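Local coordinates for protein YciF (Escherichia coli, PDB 2GS4) that is a stress protein of the ferritin-like, rubrerythrin-related class that forms a homodimer and probably binds metal, its precise role being unsettled, at residues Q60-E63 against K69-R72; T122-L127 against K134-T139; H12-T17 against E56-V61; V62-N67 against R130-L135. All blocks are in the same frame, centred on the assembly; numbering follows the deposited sequence.

How the contacts relate
In YciF four contacts gather at one end of a ferritin-like helical bundle, all on the same side of the chain's centre. Contact 3 pairs helices 6-33 and 38-63; its centre is about 5 Å from that of contact 1, where the loop after helix 38-63 folds back on that helix. Contact 4 carries the same helix end to the start of helix 130-159, which contact 2 joins to helix 95-126; the centres of contacts 2 and 4 are about 8 Å apart. Contacts 1 and 3 close before contact 2 opens, while contact 4 spans the sequence gap, so early and late helices meet at this end of the bundle.

Contact 1: Q60-E63 against K69-R72; sequences QVVE and KIKR
Val62 and Lys69 bring the two backbones nearest, their CA atoms 5.9 Å apart, where the last turn of helix 38-63 is met by the extended, irregular segment 69-72. Only five residues separate 60-63 from 69-72, so the chain leaves the helix, reverses and returns almost at once. Val62 meets this returning loop with both of its methyls. CG1, held opposite the backbone N by a chi1 of 168°, rests on the main chain of Lys69, 4.1 Å from its CA. CG2, the other branch, meets the end of Ile70, lying 3.6 Å from CD1 and 3.8 Å from CG1. The two branched side chains cross nearly at right angles. Helix 6-33 backs this pair: Leu14 touches Val62, while Ile70 lies on Ser15 and Tyr18. Cutting Val62 back to an alanine removes both methyls and would probably open a gap between the helix and the loop, at Ile70 CD1 and the main chain of Lys69. The side chain of Lys69 starts away from the helix and curls over its own loop; its NZ donates to Ile70 O at 3.2 Å, from 44° above the carbonyl plane. Ser15 OG of helix 6-33 is hydrogen-bonded to Lys71 N and so ties the loop to that helix. Here an interhelical connection, bound for helix 76-89, folds back over the end of a ferritin-like bundle.

Contact 2: T122-L127 against K134-T139; sequences TLAEQL and KLLKET
Ala124 and Leu136 make the apolar half of this contact, with Ala124 CB 3.7 Å from Leu136 CD1. Leu136 points toward helix 95-126. The methyl of Ala124 leaves room for its branch, and Tyr117 and Ala121 of the same helix continue the surface on which Leu136 lies. The other half is ionic, and Glu125 traces it. Its CB points toward helix 130-159 and its CG comes against Ala133. The first torsion, -104°, lies off the usual staggered positions, but beyond CG the chain is extended and carries the carboxylate toward Lys137, CD coming up to the end of that side chain. The tip, OE1, forms a salt bridge with Lys137 NZ at 3.0 Å, although OE1 sits too close to a neighbour in the model, so the bond length is doubtful. These are consecutive, oppositely running helices, 95-126 and 130-159, joined by a short turn into a helical hairpin of the four-helix, ferritin-like kind. Lys137 bends at its last torsion (chi4 -73°) to bring the ammonium group in, and the two chains cross at about a right angle. A leucine in place of Glu125 would probably leave the ammonium group of Lys137 without its carboxylate mate. Lys134 NZ stands 5.4 Å from Glu125 OE2, without contact, where its positive charge may still favour the carboxylate. Helix 95-126 also faces the second subunit: Thr122 and Leu123 pack on Val9 of that subunit, and Gln126 on its Ile6.

Contact 3: H12-T17 against E56-V61; sequences HLLSDT and ERIDQV
Leu14 and Val61 meet tip to tip, with Leu14 CD2 3.9 Å from Val61 CG1. The leucine gets there by turning CG opposite its backbone N (chi1 -176°). Its other methyl, CD1, lies 4.4 Å from Ile58 CG2, a looser approach, so that one leucine spreads over two residues a turn apart. The long branch of Ile58, extended at chi2 (173°), lays CD1 4.1 Å from Thr17 CG2, the two side chains meeting at a slant. These side chains are positioned by their own helices, 6-33 and 38-63, which run in opposite directions: over these segments the axes approach to 11.3 Å and make an angle of 158°. Such spacing leaves room for Leu14 and Ile58, whose CA atoms are 8.0 Å apart. Tyr117 of helix 95-126 packs on both Thr17 and Ile58, closing one flank, while Val61 continues onto Ala132 and Leu135 of helix 130-159. Further out, Arg57 fixes helix 38-63 to helix 130-159 through a salt bridge to Glu142 and a hydrogen bond to Thr139. The four touching residues are all buried, and no hydrogen bond spans the two segments. Methyl against methyl has no direction of its own; the mutual position of this pair therefore probably depends on how the side chains fit and on the surrounding helices, and its burial keeps hydrocarbon from water.

Contact 4: V62-N67 against R130-L135; sequences VESESN and RKAAKL
Ser64 touches both Lys131 and Ala132 where the chain leaving helix 38-63 passes the first turn of helix 130-159, at one end of the ferritin-like bundle. The backbones come nearest at Ser64 and Lys131, with CA atoms 6.6 Å apart. The van der Waals part is small. Ser64 CB lies 4.1 Å from CD of Lys131, whose side chain starts toward the serine, CG opposite the backbone N (chi1 -179°), and then leads its charged end away. Ser64 OG is 4.0 Å from Ala132 CB, the methyl of which also packs on Val61 and Ala124 of the adjoining helices. As for charges, Glu65 OE2 and Arg130 NH1 stand 6.8 Å apart, opposite in sign but not in contact; the nearby start of helix 130-159 may also favour the carboxylate. The polar part is carried by water, since no direct hydrogen bond links the segments. Ser64 OG gives its own proton to Val61 O, three residues earlier, and is thus left to act as an acceptor. One water molecule donates to Ser64 OG at 2.9 Å and to Glu65 OE2 at 3.0 Å, and accepts the backbone N-H of Ala132 at 2.9 Å.

Contact 1: Q60-E63 against K69-R72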
loop_
_atom_site.group_PDB
_atom_site.type_symbol
_atom_site.label_atom_id
_atom_site.label_comp_id
_atom_site.label_asym_id
_atom_site.label_seq_id
_atom_site.Cartn_x
_atom_site.Cartn_y
_atom_site.Cartn_z
ATOM N N GLN A 60 5.720 -19.928 10.525
ATOM C CA GLN A 60 4.853 -21.085 10.714
ATOM C C GLN A 60 4.014 -21.339 9.463
ATOM O O GLN A 60 3.825 -22.486 9.060
ATOM C CB GLN A 60 3.907 -20.876 11.905
ATOM C CG GLN A 60 4.528 -21.035 13.296
ATOM C CD GLN A 60 3.484 -20.941 14.404
ATOM O OE1 GLN A 60 3.064 -21.950 14.972
ATOM N NE2 GLN A 60 3.048 -19.724 14.698
ATOM N N VAL A 61 3.500 -20.265 8.860
ATOM C CA VAL A 61 2.684 -20.381 7.652
ATOM C C VAL A 61 3.507 -20.995 6.539
ATOM O O VAL A 61 3.049 -21.887 5.815
ATOM C CB VAL A 61 2.186 -19.002 7.146
ATOM C CG1 VAL A 61 1.716 -19.120 5.694
ATOM C CG2 VAL A 61 1.047 -18.502 8.010
ATOM N N VAL A 62 4.728 -20.499 6.398
ATOM C CA VAL A 62 5.632 -20.972 5.370
ATOM C C VAL A 62 5.953 -22.457 5.557
ATOM O O VAL A 62 5.933 -23.227 4.596
ATOM C CB VAL A 62 6.908 -20.115 5.380
ATOM C CG1 VAL A 62 7.990 -20.742 4.529
ATOM C CG2 VAL A 62 6.571 -18.720 4.848
ATOM N N GLU A 63 6.228 -22.858 6.796
ATOM C CA GLU A 63 6.548 -24.254 7.101
ATOM C C GLU A 63 5.339 -25.189 6.970
ATOM O O GLU A 63 5.504 -26.398 6.815
ATOM C CB GLU A 63 7.135 -24.355 8.522
ATOM C CG GLU A 63 8.550 -23.777 8.677
ATOM C CD GLU A 63 8.836 -23.348 10.106
ATOM O OE1 GLU A 63 7.946 -23.513 10.972
ATOM O OE2 GLU A 63 9.948 -22.847 10.374
ATOM N N LYS A 69 7.687 -20.421 0.422
ATOM C CA LYS A 69 9.012 -19.845 0.689
ATOM C C LYS A 69 8.741 -18.350 0.868
ATOM O O LYS A 69 7.619 -17.917 0.673
ATOM C CB LYS A 69 9.952 -20.044 -0.516
ATOM C CG LYS A 69 11.445 -19.785 -0.211
ATOM C CD LYS A 69 12.318 -19.760 -1.472
ATOM C CE LYS A 69 12.395 -18.368 -2.104
ATOM N NZ LYS A 69 13.514 -17.531 -1.570
ATOM N N ILE A 70 9.733 -17.568 1.280
ATOM C CA ILE A 70 9.539 -16.123 1.393
ATOM C C ILE A 70 10.533 -15.578 0.388
ATOM O O ILE A 70 11.719 -15.885 0.472
ATOM C CB ILE A 70 9.918 -15.537 2.786
ATOM C CG1 ILE A 70 8.905 -15.960 3.847
ATOM C CG2 ILE A 70 9.968 -14.014 2.712
ATOM C CD1 ILE A 70 7.498 -15.481 3.571
ATOM N N LYS A 71 10.066 -14.800 -0.579
ATOM C CA LYS A 71 10.981 -14.232 -1.553
ATOM C C LYS A 71 11.402 -12.858 -1.024
ATOM O O LYS A 71 10.585 -12.120 -0.479
ATOM C CB LYS A 71 10.303 -14.156 -2.931
ATOM C CG LYS A 71 10.038 -15.549 -3.560
ATOM C CD LYS A 71 9.324 -15.479 -4.914
ATOM C CE LYS A 71 9.463 -16.793 -5.690
ATOM N NZ LYS A 71 10.863 -17.037 -6.157
ATOM N N ARG A 72 12.691 -12.545 -1.147
ATOM C CA ARG A 72 13.250 -11.281 -0.663
ATOM C C ARG A 72 12.751 -10.089 -1.471
ATOM O O ARG A 72 12.815 -10.095 -2.697
ATOM C CB ARG A 72 14.779 -11.344 -0.736
ATOM C CG ARG A 72 15.549 -10.272 0.021
ATOM C CD ARG A 72 17.026 -10.664 0.049
ATOM N NE ARG A 72 17.877 -9.770 0.830
ATOM C CZ ARG A 72 18.848 -10.198 1.632
ATOM N NH1 ARG A 72 19.076 -11.502 1.759
ATOM N NH2 ARG A 72 19.600 -9.331 2.300
#

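Contact 2: T122-L127 against K134-T139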
loop_
_atom_site.group_PDB
_atom_site.type_symbol
_atom_site.label_atom_id
_atom_site.label_comp_id
_atom_site.label_asym_id
_atom_site.label_seq_id
_atom_site.Cartn_x
_atom_site.Cartn_y
_atom_site.Cartn_z
ATOM N N THR A 122 -7.837 -15.363 3.029
ATOM C CA THR A 122 -8.790 -15.867 2.035
ATOM C C THR A 122 -8.053 -16.676 0.966
ATOM O O THR A 122 -8.500 -17.763 0.586
ATOM C CB THR A 122 -9.598 -14.698 1.373
ATOM O OG1 THR A 122 -10.359 -14.012 2.376
ATOM C CG2 THR A 122 -10.565 -15.223 0.317
ATOM N N LEU A 123 -6.918 -16.166 0.493
ATOM C CA LEU A 123 -6.141 -16.878 -0.516
ATOM C C LEU A 123 -5.680 -18.220 0.044
ATOM O O LEU A 123 -5.815 -19.251 -0.607
ATOM C CB LEU A 123 -4.931 -16.050 -0.956
ATOM C CG LEU A 123 -5.271 -14.800 -1.769
ATOM C CD1 LEU A 123 -3.986 -14.131 -2.228
ATOM C CD2 LEU A 123 -6.123 -15.178 -2.973
ATOM N N ALA A 124 -5.144 -18.208 1.259
ATOM C CA ALA A 124 -4.691 -19.440 1.885
ATOM C C ALA A 124 -5.861 -20.417 1.965
ATOM O O ALA A 124 -5.712 -21.594 1.643
ATOM C CB ALA A 124 -4.139 -19.155 3.283
ATOM N N GLU A 125 -7.026 -19.929 2.383
ATOM C CA GLU A 125 -8.201 -20.791 2.485
ATOM C C GLU A 125 -8.570 -21.391 1.141
ATOM O O GLU A 125 -8.835 -22.590 1.028
ATOM C CB GLU A 125 -9.399 -20.013 3.015
ATOM C CG GLU A 125 -9.709 -20.314 4.460
ATOM C CD GLU A 125 -10.926 -19.570 4.957
ATOM O OE1 GLU A 125 -10.887 -18.324 4.993
ATOM O OE2 GLU A 125 -11.924 -20.233 5.306
ATOM N N GLN A 126 -8.586 -20.543 0.122
ATOM C CA GLN A 126 -8.933 -20.969 -1.220
ATOM C C GLN A 126 -7.895 -21.883 -1.864
ATOM O O GLN A 126 -8.196 -22.570 -2.841
ATOM C CB GLN A 126 -9.195 -19.736 -2.090
ATOM C CG GLN A 126 -10.538 -19.085 -1.791
ATOM C CD GLN A 126 -11.694 -19.838 -2.427
ATOM O OE1 GLN A 126 -11.967 -19.683 -3.616
ATOM N NE2 GLN A 126 -12.367 -20.668 -1.641
ATOM N N LEU A 127 -6.676 -21.901 -1.327
ATOM C CA LEU A 127 -5.638 -22.767 -1.882
ATOM C C LEU A 127 -5.580 -24.093 -1.125
ATOM O O LEU A 127 -4.771 -24.961 -1.435
ATOM C CB LEU A 127 -4.274 -22.070 -1.834
ATOM C CG LEU A 127 -4.035 -20.936 -2.839
ATOM C CD1 LEU A 127 -2.926 -20.024 -2.342
ATOM C CD2 LEU A 127 -3.683 -21.522 -4.199
ATOM N N LYS A 134 -5.848 -20.465 9.278
ATOM C CA LYS A 134 -6.121 -20.309 10.698
ATOM C C LYS A 134 -5.130 -19.329 11.314
ATOM O O LYS A 134 -5.505 -18.462 12.102
ATOM C CB LYS A 134 -6.019 -21.665 11.404
ATOM C CG LYS A 134 -6.655 -22.827 10.647
ATOM C CD LYS A 134 -8.164 -22.669 10.453
ATOM C CE LYS A 134 -8.525 -22.077 9.091
ATOM N NZ LYS A 134 -8.103 -22.931 7.940
ATOM N N LEU A 135 -3.862 -19.477 10.953
ATOM C CA LEU A 135 -2.822 -18.605 11.471
ATOM C C LEU A 135 -3.003 -17.175 11.007
ATOM O O LEU A 135 -2.888 -16.242 11.790
ATOM C CB LEU A 135 -1.453 -19.098 11.029
ATOM C CG LEU A 135 -1.091 -20.455 11.615
ATOM C CD1 LEU A 135 0.184 -20.949 10.976
ATOM C CD2 LEU A 135 -0.949 -20.334 13.129
ATOM N N LEU A 136 -3.274 -17.008 9.719
ATOM C CA LEU A 136 -3.448 -15.676 9.176
ATOM C C LEU A 136 -4.663 -14.979 9.776
ATOM O O LEU A 136 -4.649 -13.759 9.952
ATOM C CB LEU A 136 -3.541 -15.746 7.648
ATOM C CG LEU A 136 -2.254 -16.247 6.978
ATOM C CD1 LEU A 136 -2.568 -16.746 5.583
ATOM C CD2 LEU A 136 -1.208 -15.134 6.944
ATOM N N LYS A 137 -5.712 -15.735 10.101
ATOM C CA LYS A 137 -6.883 -15.113 10.697
ATOM C C LYS A 137 -6.545 -14.685 12.126
ATOM O O LYS A 137 -7.148 -13.754 12.663
ATOM C CB LYS A 137 -8.093 -16.064 10.644
ATOM C CG LYS A 137 -8.796 -16.041 9.269
ATOM C CD LYS A 137 -9.761 -17.206 9.067
ATOM C CE LYS A 137 -10.242 -17.303 7.614
ATOM N NZ LYS A 137 -11.220 -16.251 7.200
ATOM N N GLU A 138 -5.564 -15.350 12.734
ATOM C CA GLU A 138 -5.159 -14.988 14.086
ATOM C C GLU A 138 -4.472 -13.632 14.050
ATOM O O GLU A 138 -4.715 -12.784 14.907
ATOM C CB GLU A 138 -4.234 -16.057 14.683
ATOM C CG GLU A 138 -4.987 -17.340 14.997
ATOM C CD GLU A 138 -4.125 -18.393 15.661
ATOM O OE1 GLU A 138 -4.686 -19.436 16.056
ATOM O OE2 GLU A 138 -2.895 -18.189 15.787
ATOM N N THR A 139 -3.618 -13.411 13.063
ATOM C CA THR A 139 -2.954 -12.125 12.974
ATOM C C THR A 139 -3.998 -11.082 12.606
ATOM O O THR A 139 -4.028 -9.994 13.180
ATOM C CB THR A 139 -1.836 -12.137 11.934
ATOM O OG1 THR A 139 -0.793 -13.015 12.374
ATOM C CG2 THR A 139 -1.255 -10.738 11.767
#

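Contact 3: H12-T17 against E56-V61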
loop_
_atom_site.group_PDB
_atom_site.type_symbol
_atom_site.label_atom_id
_atom_site.label_comp_id
_atom_site.label_asym_id
_atom_site.label_seq_id
_atom_site.Cartn_x
_atom_site.Cartn_y
_atom_site.Cartn_z
ATOM N N HIS A 12 3.778 -14.154 -3.295
ATOM C CA HIS A 12 4.185 -12.768 -3.499
ATOM C C HIS A 12 3.649 -11.874 -2.376
ATOM O O HIS A 12 4.411 -11.138 -1.746
ATOM C CB HIS A 12 3.668 -12.252 -4.849
ATOM C CG HIS A 12 3.665 -10.758 -4.962
ATOM N ND1 HIS A 12 4.819 -10.015 -5.082
ATOM C CD2 HIS A 12 2.643 -9.869 -4.961
ATOM C CE1 HIS A 12 4.511 -8.732 -5.155
ATOM N NE2 HIS A 12 3.196 -8.616 -5.083
ATOM N N LEU A 13 2.341 -11.927 -2.132
ATOM C CA LEU A 13 1.729 -11.103 -1.093
ATOM C C LEU A 13 2.225 -11.421 0.317
ATOM O O LEU A 13 2.348 -10.527 1.150
ATOM C CB LEU A 13 0.200 -11.227 -1.153
ATOM C CG LEU A 13 -0.499 -10.577 -2.356
ATOM C CD1 LEU A 13 -1.971 -10.958 -2.354
ATOM C CD2 LEU A 13 -0.336 -9.062 -2.301
ATOM N N LEU A 14 2.492 -12.695 0.584
ATOM C CA LEU A 14 2.978 -13.105 1.898
ATOM C C LEU A 14 4.390 -12.568 2.116
ATOM O O LEU A 14 4.732 -12.113 3.214
ATOM C CB LEU A 14 2.986 -14.634 2.008
ATOM C CG LEU A 14 3.383 -15.181 3.381
ATOM C CD1 LEU A 14 2.272 -14.922 4.369
ATOM C CD2 LEU A 14 3.661 -16.684 3.275
ATOM N N SER A 15 5.200 -12.626 1.062
ATOM C CA SER A 15 6.580 -12.152 1.103
ATOM C C SER A 15 6.611 -10.638 1.300
ATOM O O SER A 15 7.502 -10.102 1.979
ATOM C CB SER A 15 7.308 -12.515 -0.193
ATOM O OG SER A 15 7.437 -13.917 -0.337
ATOM N N ASP A 16 5.636 -9.957 0.705
ATOM C CA ASP A 16 5.540 -8.507 0.821
ATOM C C ASP A 16 5.162 -8.204 2.268
ATOM O O ASP A 16 5.746 -7.328 2.909
ATOM C CB ASP A 16 4.458 -7.974 -0.123
ATOM C CG ASP A 16 4.879 -6.704 -0.845
ATOM O OD1 ASP A 16 4.012 -6.067 -1.485
ATOM O OD2 ASP A 16 6.069 -6.345 -0.778
ATOM N N THR A 17 4.201 -8.956 2.795
ATOM C CA THR A 17 3.775 -8.744 4.171
ATOM C C THR A 17 4.926 -9.029 5.147
ATOM O O THR A 17 5.079 -8.324 6.150
ATOM C CB THR A 17 2.525 -9.599 4.494
ATOM O OG1 THR A 17 1.381 -9.015 3.855
ATOM C CG2 THR A 17 2.278 -9.676 5.987
ATOM N N GLU A 56 6.899 -14.441 13.566
ATOM C CA GLU A 56 7.088 -15.861 13.879
ATOM C C GLU A 56 5.945 -16.668 13.280
ATOM O O GLU A 56 6.148 -17.775 12.777
ATOM C CB GLU A 56 7.138 -16.100 15.395
ATOM C CG GLU A 56 8.345 -15.458 16.071
ATOM C CD GLU A 56 9.656 -16.029 15.581
ATOM O OE1 GLU A 56 10.649 -15.278 15.564
ATOM O OE2 GLU A 56 9.697 -17.224 15.227
ATOM N N ARG A 57 4.737 -16.118 13.330
ATOM C CA ARG A 57 3.587 -16.822 12.784
ATOM C C ARG A 57 3.738 -16.996 11.268
ATOM O O ARG A 57 3.286 -18.001 10.714
ATOM C CB ARG A 57 2.294 -16.076 13.131
ATOM C CG ARG A 57 1.038 -16.920 12.975
ATOM C CD ARG A 57 -0.161 -16.233 13.611
ATOM N NE ARG A 57 -0.040 -16.175 15.064
ATOM C CZ ARG A 57 -0.390 -15.122 15.798
ATOM N NH1 ARG A 57 -0.256 -15.151 17.118
ATOM N NH2 ARG A 57 -0.849 -14.026 15.206
ATOM N N ILE A 58 4.368 -16.030 10.599
ATOM C CA ILE A 58 4.584 -16.140 9.159
ATOM C C ILE A 58 5.555 -17.295 8.879
ATOM O O ILE A 58 5.418 -17.986 7.873
ATOM C CB ILE A 58 5.147 -14.816 8.540
ATOM C CG1 ILE A 58 4.057 -13.735 8.500
ATOM C CG2 ILE A 58 5.652 -15.078 7.123
ATOM C CD1 ILE A 58 4.570 -12.360 8.072
ATOM N N ASP A 59 6.542 -17.498 9.747
ATOM C CA ASP A 59 7.484 -18.601 9.546
ATOM C C ASP A 59 6.696 -19.904 9.621
ATOM O O ASP A 59 6.958 -20.851 8.872
ATOM C CB ASP A 59 8.576 -18.624 10.620
ATOM C CG ASP A 59 9.431 -17.376 10.617
ATOM O OD1 ASP A 59 9.672 -16.816 9.529
ATOM O OD2 ASP A 59 9.882 -16.968 11.706
ATOM N N GLN A 60 5.720 -19.928 10.525
ATOM C CA GLN A 60 4.853 -21.085 10.714
ATOM C C GLN A 60 4.014 -21.339 9.463
ATOM O O GLN A 60 3.825 -22.486 9.060
ATOM C CB GLN A 60 3.907 -20.876 11.905
ATOM C CG GLN A 60 4.528 -21.035 13.296
ATOM C CD GLN A 60 3.484 -20.941 14.404
ATOM O OE1 GLN A 60 3.064 -21.950 14.972
ATOM N NE2 GLN A 60 3.048 -19.724 14.698
ATOM N N VAL A 61 3.500 -20.265 8.860
ATOM C CA VAL A 61 2.684 -20.381 7.652
ATOM C C VAL A 61 3.507 -20.995 6.539
ATOM O O VAL A 61 3.049 -21.887 5.815
ATOM C CB VAL A 61 2.186 -19.002 7.146
ATOM C CG1 VAL A 61 1.716 -19.120 5.694
ATOM C CG2 VAL A 61 1.047 -18.502 8.010
#

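Contact 4: V62-N67 against R130-L135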
loop_
_atom_site.group_PDB
_atom_site.type_symbol
_atom_site.label_atom_id
_atom_site.label_comp_id
_atom_site.label_asym_id
_atom_site.label_seq_id
_atom_site.Cartn_x
_atom_site.Cartn_y
_atom_site.Cartn_z
ATOM N N VAL A 62 4.728 -20.499 6.398
ATOM C CA VAL A 62 5.632 -20.972 5.370
ATOM C C VAL A 62 5.953 -22.457 5.557
ATOM O O VAL A 62 5.933 -23.227 4.596
ATOM C CB VAL A 62 6.908 -20.115 5.380
ATOM C CG1 VAL A 62 7.990 -20.742 4.529
ATOM C CG2 VAL A 62 6.571 -18.720 4.848
ATOM N N GLU A 63 6.228 -22.858 6.796
ATOM C CA GLU A 63 6.548 -24.254 7.101
ATOM C C GLU A 63 5.339 -25.189 6.970
ATOM O O GLU A 63 5.504 -26.398 6.815
ATOM C CB GLU A 63 7.135 -24.355 8.522
ATOM C CG GLU A 63 8.550 -23.777 8.677
ATOM C CD GLU A 63 8.836 -23.348 10.106
ATOM O OE1 GLU A 63 7.946 -23.513 10.972
ATOM O OE2 GLU A 63 9.948 -22.847 10.374
ATOM N N SER A 64 4.128 -24.637 7.044
ATOM C CA SER A 64 2.911 -25.450 6.952
ATOM C C SER A 64 2.678 -26.042 5.563
ATOM O O SER A 64 1.846 -26.936 5.397
ATOM C CB SER A 64 1.679 -24.628 7.340
ATOM O OG SER A 64 1.289 -23.770 6.281
ATOM N N GLU A 65 3.388 -25.529 4.566
ATOM C CA GLU A 65 3.231 -26.038 3.207
ATOM C C GLU A 65 4.600 -26.148 2.538
ATOM O O GLU A 65 5.342 -25.174 2.433
ATOM C CB GLU A 65 2.308 -25.127 2.387
ATOM C CG GLU A 65 0.856 -25.041 2.872
ATOM C CD GLU A 65 0.064 -26.328 2.666
ATOM O OE1 GLU A 65 0.407 -27.110 1.752
ATOM O OE2 GLU A 65 -0.920 -26.542 3.407
ATOM N N SER A 66 4.913 -27.354 2.081
ATOM C CA SER A 66 6.187 -27.666 1.440
ATOM C C SER A 66 6.648 -26.719 0.331
ATOM O O SER A 66 7.836 -26.410 0.229
ATOM C CB SER A 66 6.130 -29.097 0.903
ATOM O OG SER A 66 5.734 -29.995 1.926
ATOM N N ASN A 67 5.711 -26.258 -0.490
ATOM C CA ASN A 67 6.013 -25.371 -1.612
ATOM C C ASN A 67 6.254 -23.907 -1.238
ATOM O O ASN A 67 6.859 -23.160 -2.006
ATOM C CB ASN A 67 4.862 -25.419 -2.605
ATOM C CG ASN A 67 3.563 -24.963 -1.982
ATOM O OD1 ASN A 67 3.109 -25.530 -0.988
ATOM N ND2 ASN A 67 2.960 -23.930 -2.554
ATOM N N ARG A 130 -5.146 -25.081 5.066
ATOM C CA ARG A 130 -5.904 -24.976 6.305
ATOM C C ARG A 130 -5.166 -24.321 7.478
ATOM O O ARG A 130 -5.643 -23.341 8.047
ATOM C CB ARG A 130 -6.376 -26.372 6.716
ATOM C CG ARG A 130 -7.374 -26.405 7.848
ATOM C CD ARG A 130 -7.291 -27.730 8.590
ATOM N NE ARG A 130 -6.013 -27.872 9.285
ATOM C CZ ARG A 130 -5.032 -28.686 8.910
ATOM N NH1 ARG A 130 -5.169 -29.453 7.835
ATOM N NH2 ARG A 130 -3.904 -28.731 9.608
ATOM N N LYS A 131 -4.009 -24.862 7.844
ATOM C CA LYS A 131 -3.243 -24.325 8.964
ATOM C C LYS A 131 -2.840 -22.876 8.716
ATOM O O LYS A 131 -2.837 -22.055 9.636
ATOM C CB LYS A 131 -1.999 -25.179 9.214
ATOM C CG LYS A 131 -1.158 -24.698 10.373
ATOM C CD LYS A 131 -0.139 -25.737 10.789
ATOM C CE LYS A 131 0.667 -25.228 11.968
ATOM N NZ LYS A 131 -0.227 -24.796 13.076
ATOM N N ALA A 132 -2.496 -22.562 7.474
ATOM C CA ALA A 132 -2.107 -21.202 7.137
ATOM C C ALA A 132 -3.294 -20.261 7.350
ATOM O O ALA A 132 -3.154 -19.236 8.013
ATOM C CB ALA A 132 -1.616 -21.133 5.692
ATOM N N ALA A 133 -4.462 -20.611 6.814
ATOM C CA ALA A 133 -5.638 -19.755 6.969
ATOM C C ALA A 133 -5.937 -19.445 8.433
ATOM O O ALA A 133 -6.247 -18.309 8.787
ATOM C CB ALA A 133 -6.853 -20.406 6.321
ATOM N N LYS A 134 -5.848 -20.465 9.278
ATOM C CA LYS A 134 -6.121 -20.309 10.698
ATOM C C LYS A 134 -5.130 -19.329 11.314
ATOM O O LYS A 134 -5.505 -18.462 12.102
ATOM C CB LYS A 134 -6.019 -21.665 11.404
ATOM C CG LYS A 134 -6.655 -22.827 10.647
ATOM C CD LYS A 134 -8.164 -22.669 10.453
ATOM C CE LYS A 134 -8.525 -22.077 9.091
ATOM N NZ LYS A 134 -8.103 -22.931 7.940
ATOM N N LEU A 135 -3.862 -19.477 10.953
ATOM C CA LEU A 135 -2.822 -18.605 11.471
ATOM C C LEU A 135 -3.003 -17.175 11.007
ATOM O O LEU A 135 -2.888 -16.242 11.790
ATOM C CB LEU A 135 -1.453 -19.098 11.029
ATOM C CG LEU A 135 -1.091 -20.455 11.615
ATOM C CD1 LEU A 135 0.184 -20.949 10.976
ATOM C CD2 LEU A 135 -0.949 -20.334 13.129
HETATM O O HOH W 1 -1.449 -24.565 5.589
#